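Long-range contacts in ankyrin repeat family protein (Enterococcus faecalis, PDB 3HRA), which is of unknown function but is built from ankyrin repeats and so probably offers a surface for binding partner proteins: residues A[108-113]-A[120-125]; A[131-136]-A[167-172]; A[156-161]-A[191-196]. One frame throughout, in Å; residues are numbered along the deposited sequence.

Contact 1 (A[108-113]-A[120-125])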
loop_
_atom_site.group_PDB
_atom_site.type_symbol
_atom_site.label_atom_id
_atom_site.label_comp_id
_atom_site.label_asym_id
_atom_site.label_seq_id
_atom_site.Cartn_x
_atom_site.Cartn_y
_atom_site.Cartn_z
ATOM N N ASN A 108 6.123 4.710 -1.074
ATOM C CA ASN A 108 5.426 3.832 -2.018
ATOM C C ASN A 108 4.393 2.954 -1.299
ATOM O O ASN A 108 3.944 3.294 -0.204
ATOM C CB ASN A 108 6.453 2.957 -2.744
ATOM C CG ASN A 108 7.310 2.140 -1.791
ATOM O OD1 ASN A 108 7.096 2.145 -0.571
ATOM N ND2 ASN A 108 8.302 1.444 -2.343
ATOM N N ALA A 109 4.008 1.829 -1.900
ATOM C CA ALA A 109 3.094 0.917 -1.207
ATOM C C ALA A 109 3.773 0.027 -0.162
ATOM O O ALA A 109 3.148 -0.356 0.833
ATOM C CB ALA A 109 2.290 0.070 -2.209
ATOM N N LEU A 110 5.053 -0.274 -0.374
ATOM C CA LEU A 110 5.789 -1.253 0.437
ATOM C C LEU A 110 6.260 -0.710 1.801
ATOM O O LEU A 110 6.188 -1.397 2.809
ATOM C CB LEU A 110 6.981 -1.773 -0.375
ATOM C CG LEU A 110 7.903 -2.844 0.216
ATOM C CD1 LEU A 110 7.122 -4.031 0.719
ATOM C CD2 LEU A 110 8.933 -3.293 -0.828
ATOM N N ILE A 111 6.745 0.528 1.826
ATOM C CA ILE A 111 7.190 1.124 3.082
ATOM C C ILE A 111 6.115 1.093 4.181
ATOM O O ILE A 111 6.366 0.572 5.259
ATOM C CB ILE A 111 7.766 2.539 2.884
ATOM C CG1 ILE A 111 9.061 2.455 2.055
ATOM C CG2 ILE A 111 8.045 3.176 4.234
ATOM C CD1 ILE A 111 9.646 3.827 1.638
ATOM N N PRO A 112 4.913 1.641 3.905
ATOM C CA PRO A 112 3.857 1.619 4.929
ATOM C C PRO A 112 3.324 0.207 5.192
ATOM O O PRO A 112 2.937 -0.087 6.315
ATOM C CB PRO A 112 2.743 2.503 4.344
ATOM C CG PRO A 112 3.140 2.836 2.953
ATOM C CD PRO A 112 4.514 2.337 2.667
ATOM N N ALA A 113 3.292 -0.666 4.184
ATOM C CA ALA A 113 2.880 -2.050 4.431
ATOM C C ALA A 113 3.769 -2.680 5.502
ATOM O O ALA A 113 3.286 -3.356 6.405
ATOM C CB ALA A 113 2.926 -2.874 3.150
ATOM N N ASP A 120 1.621 -10.011 4.803
ATOM C CA ASP A 120 1.111 -10.610 3.577
ATOM C C ASP A 120 1.195 -9.628 2.406
ATOM O O ASP A 120 1.545 -10.017 1.292
ATOM C CB ASP A 120 -0.315 -11.131 3.771
ATOM C CG ASP A 120 -0.364 -12.363 4.666
ATOM O OD1 ASP A 120 0.543 -13.227 4.540
ATOM O OD2 ASP A 120 -1.301 -12.462 5.497
ATOM N N ASN A 121 0.933 -8.349 2.663
ATOM C CA ASN A 121 1.133 -7.328 1.632
ATOM C C ASN A 121 2.593 -7.175 1.208
ATOM O O ASN A 121 2.895 -7.031 0.015
ATOM C CB ASN A 121 0.568 -5.964 2.070
ATOM C CG ASN A 121 -0.909 -5.824 1.751
ATOM O OD1 ASN A 121 -1.589 -6.812 1.528
ATOM N ND2 ASN A 121 -1.401 -4.593 1.719
ATOM N N VAL A 122 3.495 -7.211 2.184
ATOM C CA VAL A 122 4.921 -7.158 1.884
ATOM C C VAL A 122 5.331 -8.287 0.935
ATOM O O VAL A 122 6.030 -8.053 -0.051
ATOM C CB VAL A 122 5.757 -7.214 3.168
ATOM C CG1 VAL A 122 7.236 -7.275 2.824
ATOM C CG2 VAL A 122 5.421 -6.005 4.050
ATOM N N LYS A 123 4.886 -9.500 1.241
ATOM C CA LYS A 123 5.222 -10.679 0.439
ATOM C C LYS A 123 4.725 -10.504 -0.967
ATOM O O LYS A 123 5.452 -10.753 -1.930
ATOM C CB LYS A 123 4.589 -11.934 1.031
ATOM C CG LYS A 123 5.175 -12.374 2.345
ATOM C CD LYS A 123 4.362 -13.525 2.950
ATOM C CE LYS A 123 4.874 -13.881 4.355
ATOM N NZ LYS A 123 3.815 -14.479 5.236
ATOM N N LEU A 124 3.473 -10.066 -1.078
ATOM C CA LEU A 124 2.845 -9.823 -2.365
ATOM C C LEU A 124 3.652 -8.823 -3.201
ATOM O O LEU A 124 3.940 -9.066 -4.382
ATOM C CB LEU A 124 1.441 -9.277 -2.124
ATOM C CG LEU A 124 0.239 -9.934 -2.779
ATOM C CD1 LEU A 124 0.327 -11.438 -2.695
ATOM C CD2 LEU A 124 -1.026 -9.411 -2.091
ATOM N N LEU A 125 4.024 -7.700 -2.588
ATOM C CA LEU A 125 4.751 -6.666 -3.307
ATOM C C LEU A 125 6.162 -7.133 -3.686
ATOM O O LEU A 125 6.648 -6.826 -4.781
ATOM C CB LEU A 125 4.796 -5.371 -2.498
ATOM C CG LEU A 125 3.425 -4.708 -2.284
ATOM C CD1 LEU A 125 3.501 -3.734 -1.118
ATOM C CD2 LEU A 125 2.929 -4.003 -3.551
#
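Leu125 presents the main bump of this contact: its CD1 methyl sinks into a shallow hollow formed where the chain turns into helix 110-115, lying 3.7 Å from Leu110 CA and 4.1 Å from Ala109 CB. Because Ala109 and Ala113 carry only a methyl group each, the backbone of 108-113 can be reached, and the branched side chains of the antiparallel helix 119-128 fill the dips between them. Val122 forks around this surface. Its CG2 rests against Ala113, 4.1 Å from the CB, while CG1, which stands anti to its backbone N (chi1 175°), touches Leu110 CD1 at 3.9 Å. The side chains of Leu110 and Val122 cross at about a right angle. Leu110 CD1 in turn lies 4.2 Å from Leu125 CB, fitting between Val122 and Leu125. At the far end Ala113 CB meets Asn121 CB at 4.0 Å, a purely aliphatic touch, whereas the amide of Asn121 turns to Gly80 and Thr85. Asn108 caps the turn that leads into helix 110-115, its OD1 accepting a nearly straight bond from Ile111 N (2.9 Å). The run Asn108 to Ala113 occupies the place of the Thr-Pro-Leu-His-x-Ala signature of ankyrin repeats, and the contact is the buried inner seam of an ankyrin helix-turn-helix. Helix 75-81 packs on Ala109 and Leu125 through Tyr76, helix 85-94 reaches Asn121 through Leu88, and helix 155-166 meets Val122 through Leu163.

Contact 2 (A[131-136]-A[167-172])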
loop_
_atom_site.group_PDB
_atom_site.type_symbol
_atom_site.label_atom_id
_atom_site.label_comp_id
_atom_site.label_asym_id
_atom_site.label_seq_id
_atom_site.Cartn_x
_atom_site.Cartn_y
_atom_site.Cartn_z
ATOM N N GLU A 131 8.008 -2.855 -6.994
ATOM C CA GLU A 131 8.475 -1.914 -5.974
ATOM C C GLU A 131 9.967 -2.136 -5.677
ATOM O O GLU A 131 10.417 -3.265 -5.554
ATOM C CB GLU A 131 7.670 -2.099 -4.683
ATOM C CG GLU A 131 6.149 -1.954 -4.849
ATOM C CD GLU A 131 5.714 -0.512 -4.936
ATOM O OE1 GLU A 131 6.576 0.361 -4.709
ATOM O OE2 GLU A 131 4.523 -0.244 -5.242
ATOM N N ASP A 132 10.728 -1.049 -5.586
ATOM C CA ASP A 132 12.139 -1.105 -5.225
ATOM C C ASP A 132 12.233 -1.314 -3.711
ATOM O O ASP A 132 11.743 -0.498 -2.937
ATOM C CB ASP A 132 12.786 0.220 -5.637
ATOM C CG ASP A 132 14.245 0.338 -5.231
ATOM O OD1 ASP A 132 14.819 -0.620 -4.661
ATOM O OD2 ASP A 132 14.813 1.429 -5.487
ATOM N N ILE A 133 12.829 -2.423 -3.285
ATOM C CA ILE A 133 12.910 -2.729 -1.861
ATOM C C ILE A 133 13.715 -1.666 -1.106
ATOM O O ILE A 133 13.572 -1.497 0.111
ATOM C CB ILE A 133 13.498 -4.150 -1.653
ATOM C CG1 ILE A 133 13.304 -4.651 -0.222
ATOM C CG2 ILE A 133 14.976 -4.207 -2.064
ATOM C CD1 ILE A 133 13.543 -6.153 -0.113
ATOM N N ASP A 134 14.544 -0.930 -1.833
ATOM C CA ASP A 134 15.418 0.070 -1.224
ATOM C C ASP A 134 14.897 1.504 -1.390
ATOM O O ASP A 134 15.619 2.481 -1.158
ATOM C CB ASP A 134 16.836 -0.040 -1.794
ATOM C CG ASP A 134 17.526 -1.351 -1.423
ATOM O OD1 ASP A 134 17.230 -1.919 -0.340
ATOM O OD2 ASP A 134 18.383 -1.818 -2.224
ATOM N N PHE A 135 13.634 1.629 -1.778
ATOM C CA PHE A 135 13.058 2.948 -1.988
ATOM C C PHE A 135 13.044 3.698 -0.663
ATOM O O PHE A 135 12.933 3.089 0.401
ATOM C CB PHE A 135 11.630 2.816 -2.522
ATOM C CG PHE A 135 11.044 4.121 -2.996
ATOM C CD1 PHE A 135 11.459 4.676 -4.194
ATOM C CD2 PHE A 135 10.094 4.797 -2.235
ATOM C CE1 PHE A 135 10.923 5.896 -4.641
ATOM C CE2 PHE A 135 9.551 6.002 -2.674
ATOM C CZ PHE A 135 9.967 6.547 -3.881
ATOM N N GLN A 136 13.195 5.016 -0.718
ATOM C CA GLN A 136 13.155 5.841 0.486
ATOM C C GLN A 136 12.071 6.892 0.406
ATOM O O GLN A 136 11.827 7.479 -0.662
ATOM C CB GLN A 136 14.495 6.548 0.692
ATOM C CG GLN A 136 15.629 5.634 1.155
ATOM C CD GLN A 136 16.957 6.364 1.194
ATOM O OE1 GLN A 136 17.419 6.805 2.254
ATOM N NE2 GLN A 136 17.577 6.503 0.034
ATOM N N ASN A 167 15.049 -11.002 0.921
ATOM C CA ASN A 167 14.761 -10.522 -0.412
ATOM C C ASN A 167 15.750 -9.452 -0.859
ATOM O O ASN A 167 15.504 -8.726 -1.831
ATOM C CB ASN A 167 13.322 -10.011 -0.516
ATOM C CG ASN A 167 12.319 -11.141 -0.691
ATOM O OD1 ASN A 167 11.947 -11.474 -1.813
ATOM N ND2 ASN A 167 11.893 -11.751 0.421
ATOM N N GLY A 168 16.874 -9.373 -0.150
ATOM C CA GLY A 168 17.983 -8.542 -0.574
ATOM C C GLY A 168 17.915 -7.076 -0.186
ATOM O O GLY A 168 18.594 -6.250 -0.801
ATOM N N ALA A 169 17.116 -6.734 0.824
ATOM C CA ALA A 169 17.094 -5.340 1.316
ATOM C C ALA A 169 18.497 -4.879 1.685
ATOM O O ALA A 169 19.261 -5.621 2.305
ATOM C CB ALA A 169 16.165 -5.199 2.525
ATOM N N ASP A 170 18.833 -3.649 1.309
ATOM C CA ASP A 170 20.135 -3.071 1.660
ATOM C C ASP A 170 20.035 -2.452 3.048
ATOM O O ASP A 170 19.389 -1.423 3.234
ATOM C CB ASP A 170 20.533 -2.020 0.620
ATOM C CG ASP A 170 21.914 -1.418 0.870
ATOM O OD1 ASP A 170 22.579 -1.775 1.866
ATOM O OD2 ASP A 170 22.334 -0.569 0.060
ATOM N N GLN A 171 20.670 -3.075 4.029
ATOM C CA GLN A 171 20.583 -2.563 5.392
ATOM C C GLN A 171 21.580 -1.442 5.711
ATOM O O GLN A 171 21.533 -0.858 6.800
ATOM C CB GLN A 171 20.723 -3.693 6.418
ATOM C CG GLN A 171 22.138 -4.235 6.575
ATOM C CD GLN A 171 22.290 -5.081 7.826
ATOM O OE1 GLN A 171 21.992 -4.631 8.937
ATOM N NE2 GLN A 171 22.782 -6.305 7.655
ATOM N N SER A 172 22.456 -1.128 4.761
ATOM C CA SER A 172 23.462 -0.088 4.969
ATOM C C SER A 172 22.906 1.314 4.694
ATOM O O SER A 172 23.546 2.326 5.016
ATOM C CB SER A 172 24.716 -0.378 4.123
ATOM O OG SER A 172 24.505 -0.083 2.750
HETATM O O HOH W 1 16.552 -1.320 2.239
HETATM O O HOH W 2 19.091 -4.223 -2.451
HETATM O O HOH W 3 20.888 -0.239 -2.616
#
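Ile133 and Asp134 meet Asn167 to Asp170 where two long loops of the ankyrin stack, one after helix 119-128 and the next after helix 155-166, lie side by side. On the first loop a type I turn from Asp132 to Phe135, with an Asx turn made by Asp132, holds these two residues up to their neighbour. Along the second loop, Asn167 comes first: its CB and its backbone O lie against Ile133 CD1, at 3.9 and 3.7 Å, while its amide turns back to Leu163. Gly168 is the C-prime residue of a Schellman motif closing helix 155-166, and a water joins its O to Asp134 OD2. Ala169 then lays its methyl on Ile133, whose CD1 is 3.8 Å from Ala169 CB; Ile133 CG1, anti to the backbone N (chi1 -167°), carries CD1 there. Asp170 forms its own Asx turn through OD1, which accepts from both the N and the OG of Ser172. A water between the two OD2 atoms of Asp134 and Asp170 probably eases the proximity of like charges. Asp170 N donates to Asp134 OD1 at 2.9 Å, nearly straight at 170°, arriving on the syn side and 21° out of the carboxylate plane.

Contact 3 (A[156-161]-A[191-196])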
loop_
_atom_site.group_PDB
_atom_site.type_symbol
_atom_site.label_atom_id
_atom_site.label_comp_id
_atom_site.label_asym_id
_atom_site.label_seq_id
_atom_site.Cartn_x
_atom_site.Cartn_y
_atom_site.Cartn_z
ATOM N N LEU A 156 6.274 -10.042 15.084
ATOM C CA LEU A 156 5.746 -9.681 13.772
ATOM C C LEU A 156 6.800 -8.886 13.013
ATOM O O LEU A 156 7.072 -9.145 11.848
ATOM C CB LEU A 156 4.458 -8.867 13.923
ATOM C CG LEU A 156 3.810 -8.300 12.659
ATOM C CD1 LEU A 156 3.465 -9.414 11.676
ATOM C CD2 LEU A 156 2.583 -7.479 13.035
ATOM N N TYR A 157 7.419 -7.943 13.702
ATOM C CA TYR A 157 8.422 -7.089 13.061
ATOM C C TYR A 157 9.731 -7.817 12.834
ATOM O O TYR A 157 10.403 -7.578 11.831
ATOM C CB TYR A 157 8.552 -5.735 13.773
ATOM C CG TYR A 157 7.290 -4.940 13.544
ATOM C CD1 TYR A 157 7.079 -4.270 12.338
ATOM C CD2 TYR A 157 6.265 -4.932 14.480
ATOM C CE1 TYR A 157 5.884 -3.584 12.098
ATOM C CE2 TYR A 157 5.082 -4.246 14.247
ATOM C CZ TYR A 157 4.898 -3.571 13.062
ATOM O OH TYR A 157 3.713 -2.896 12.821
ATOM N N GLN A 158 10.051 -8.759 13.719
ATOM C CA GLN A 158 11.190 -9.646 13.498
ATOM C C GLN A 158 10.951 -10.401 12.194
ATOM O O GLN A 158 11.842 -10.507 11.360
ATOM C CB GLN A 158 11.401 -10.609 14.682
ATOM C CG GLN A 158 11.847 -9.906 15.960
ATOM C CD GLN A 158 11.615 -10.739 17.212
ATOM O OE1 GLN A 158 11.359 -10.205 18.300
ATOM N NE2 GLN A 158 11.705 -12.051 17.066
ATOM N N ASP A 159 9.737 -10.901 11.999
ATOM C CA ASP A 159 9.423 -11.650 10.779
ATOM C C ASP A 159 9.487 -10.765 9.515
ATOM O O ASP A 159 9.929 -11.214 8.453
ATOM C CB ASP A 159 8.040 -12.310 10.889
ATOM C CG ASP A 159 8.029 -13.541 11.825
ATOM O OD1 ASP A 159 9.106 -14.051 12.205
ATOM O OD2 ASP A 159 6.921 -14.003 12.172
ATOM N N ILE A 160 9.039 -9.520 9.633
ATOM C CA ILE A 160 9.078 -8.596 8.500
ATOM C C ILE A 160 10.523 -8.248 8.162
ATOM O O ILE A 160 10.904 -8.239 6.988
ATOM C CB ILE A 160 8.225 -7.338 8.744
ATOM C CG1 ILE A 160 6.735 -7.691 8.672
ATOM C CG2 ILE A 160 8.555 -6.239 7.724
ATOM C CD1 ILE A 160 5.810 -6.651 9.281
ATOM N N VAL A 161 11.341 -8.021 9.185
ATOM C CA VAL A 161 12.772 -7.796 8.961
ATOM C C VAL A 161 13.441 -8.981 8.226
ATOM O O VAL A 161 14.197 -8.788 7.279
ATOM C CB VAL A 161 13.508 -7.474 10.284
ATOM C CG1 VAL A 161 15.028 -7.499 10.082
ATOM C CG2 VAL A 161 13.050 -6.128 10.803
ATOM N N THR A 191 16.946 -6.785 20.641
ATOM C CA THR A 191 17.933 -7.837 20.539
ATOM C C THR A 191 17.719 -8.820 19.399
ATOM O O THR A 191 18.662 -9.152 18.696
ATOM C CB THR A 191 18.036 -8.643 21.861
ATOM O OG1 THR A 191 18.133 -7.735 22.962
ATOM C CG2 THR A 191 19.256 -9.520 21.828
ATOM N N GLU A 192 16.497 -9.311 19.228
ATOM C CA GLU A 192 16.243 -10.307 18.190
ATOM C C GLU A 192 16.428 -9.731 16.789
ATOM O O GLU A 192 16.966 -10.398 15.914
ATOM C CB GLU A 192 14.851 -10.922 18.329
ATOM C CG GLU A 192 14.622 -11.703 19.628
ATOM C CD GLU A 192 15.526 -12.936 19.751
ATOM O OE1 GLU A 192 15.892 -13.535 18.713
ATOM O OE2 GLU A 192 15.866 -13.311 20.894
ATOM N N ILE A 193 15.984 -8.493 16.582
ATOM C CA ILE A 193 16.242 -7.813 15.320
ATOM C C ILE A 193 17.737 -7.604 15.080
ATOM O O ILE A 193 18.230 -7.842 13.972
ATOM C CB ILE A 193 15.431 -6.494 15.200
ATOM C CG1 ILE A 193 13.953 -6.847 15.043
ATOM C CG2 ILE A 193 15.909 -5.660 14.021
ATOM C CD1 ILE A 193 13.007 -5.649 15.005
ATOM N N SER A 194 18.465 -7.169 16.112
ATOM C CA SER A 194 19.910 -6.952 15.964
ATOM C C SER A 194 20.631 -8.222 15.510
ATOM O O SER A 194 21.512 -8.189 14.653
ATOM C CB SER A 194 20.530 -6.456 17.273
ATOM O OG SER A 194 20.062 -5.154 17.594
ATOM N N LYS A 195 20.250 -9.342 16.106
ATOM C CA LYS A 195 20.840 -10.631 15.790
ATOM C C LYS A 195 20.549 -11.003 14.329
ATOM O O LYS A 195 21.444 -11.451 13.603
ATOM C CB LYS A 195 20.285 -11.692 16.740
ATOM C CG LYS A 195 20.868 -13.066 16.537
ATOM C CD LYS A 195 20.409 -14.030 17.623
ATOM C CE LYS A 195 18.915 -14.267 17.545
ATOM N NZ LYS A 195 18.486 -15.344 18.483
ATOM N N ILE A 196 19.304 -10.818 13.906
ATOM C CA ILE A 196 18.909 -11.078 12.522
ATOM C C ILE A 196 19.758 -10.222 11.585
ATOM O O ILE A 196 20.346 -10.722 10.624
ATOM C CB ILE A 196 17.412 -10.775 12.307
ATOM C CG1 ILE A 196 16.534 -11.717 13.137
ATOM C CG2 ILE A 196 17.044 -10.868 10.833
ATOM C CD1 ILE A 196 15.069 -11.307 13.143
#
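Gln158, Val161, Ile193 and Ile196 join helices 155-166 and 191-198, which run nearly parallel, with short-segment axes 12° apart in direction and 9.7 Å apart at their closest. This is the side-by-side packing of ankyrin helices from successive layers of the stack, here reaching the last helix of the chain. On the inner side, aliphatic branches interlock. Ile193 reaches across with CG1 anti to its carbonyl carbon (chi1 -70°), so that CG1 lies 3.8 Å from Gln158 CG and CD1 approaches Val161 CG2 at 4.2 Å. Val161 uses its other methyl for the next turn, CG1 touching Ile196 CG2 at 4.0 Å as the two side chains cross at a slant. Ile196 CD1 in turn settles over the backbone of Gln158, 3.8 Å from its O and 4.0 Å from its CB. Val148 of helix 143-149 packs against both Val161 and Ile193, which adds a third helix to this side. The outer side is more open. There the extended chain of Gln158 lays its amide end against the stem of Glu192, Gln158 CD to Glu192 CB 3.4 Å, and the chain of Glu192 then bends so that its carboxylate turns away from the contact. That carboxylate pairs with Lys195 of its own helix in a salt bridge with a weak hydrogen bond, Lys195 NZ to Glu192 OE1 3.2 Å. The two helices are therefore held by shape and apolar burial, with the charges settled along one helix rather than between the two.

The three contacts follow the elongated ankyrin stack toward its C-terminal end. Contact 1 pairs two consecutive helices; contacts 2 and 3 join successive layers, at the loops and the helices respectively, and their segments alternate along the chain. Contacts 1 and 2 touch directly, with centres 12 Å apart: Asn108 ND2 lies 3.1 Å from Glu131 OE1, and Ile111 CD1 packs 3.6 Å from Phe135 O. Contact 3 stands apart, its centre about 17 Å from that of contact 1 and about 16 Å from that of contact 2, with nearest atoms about 5 and 6 Å away. Leu163 and Leu164 of helix 155-166 bridge these gaps, meeting Val122 and Ile133.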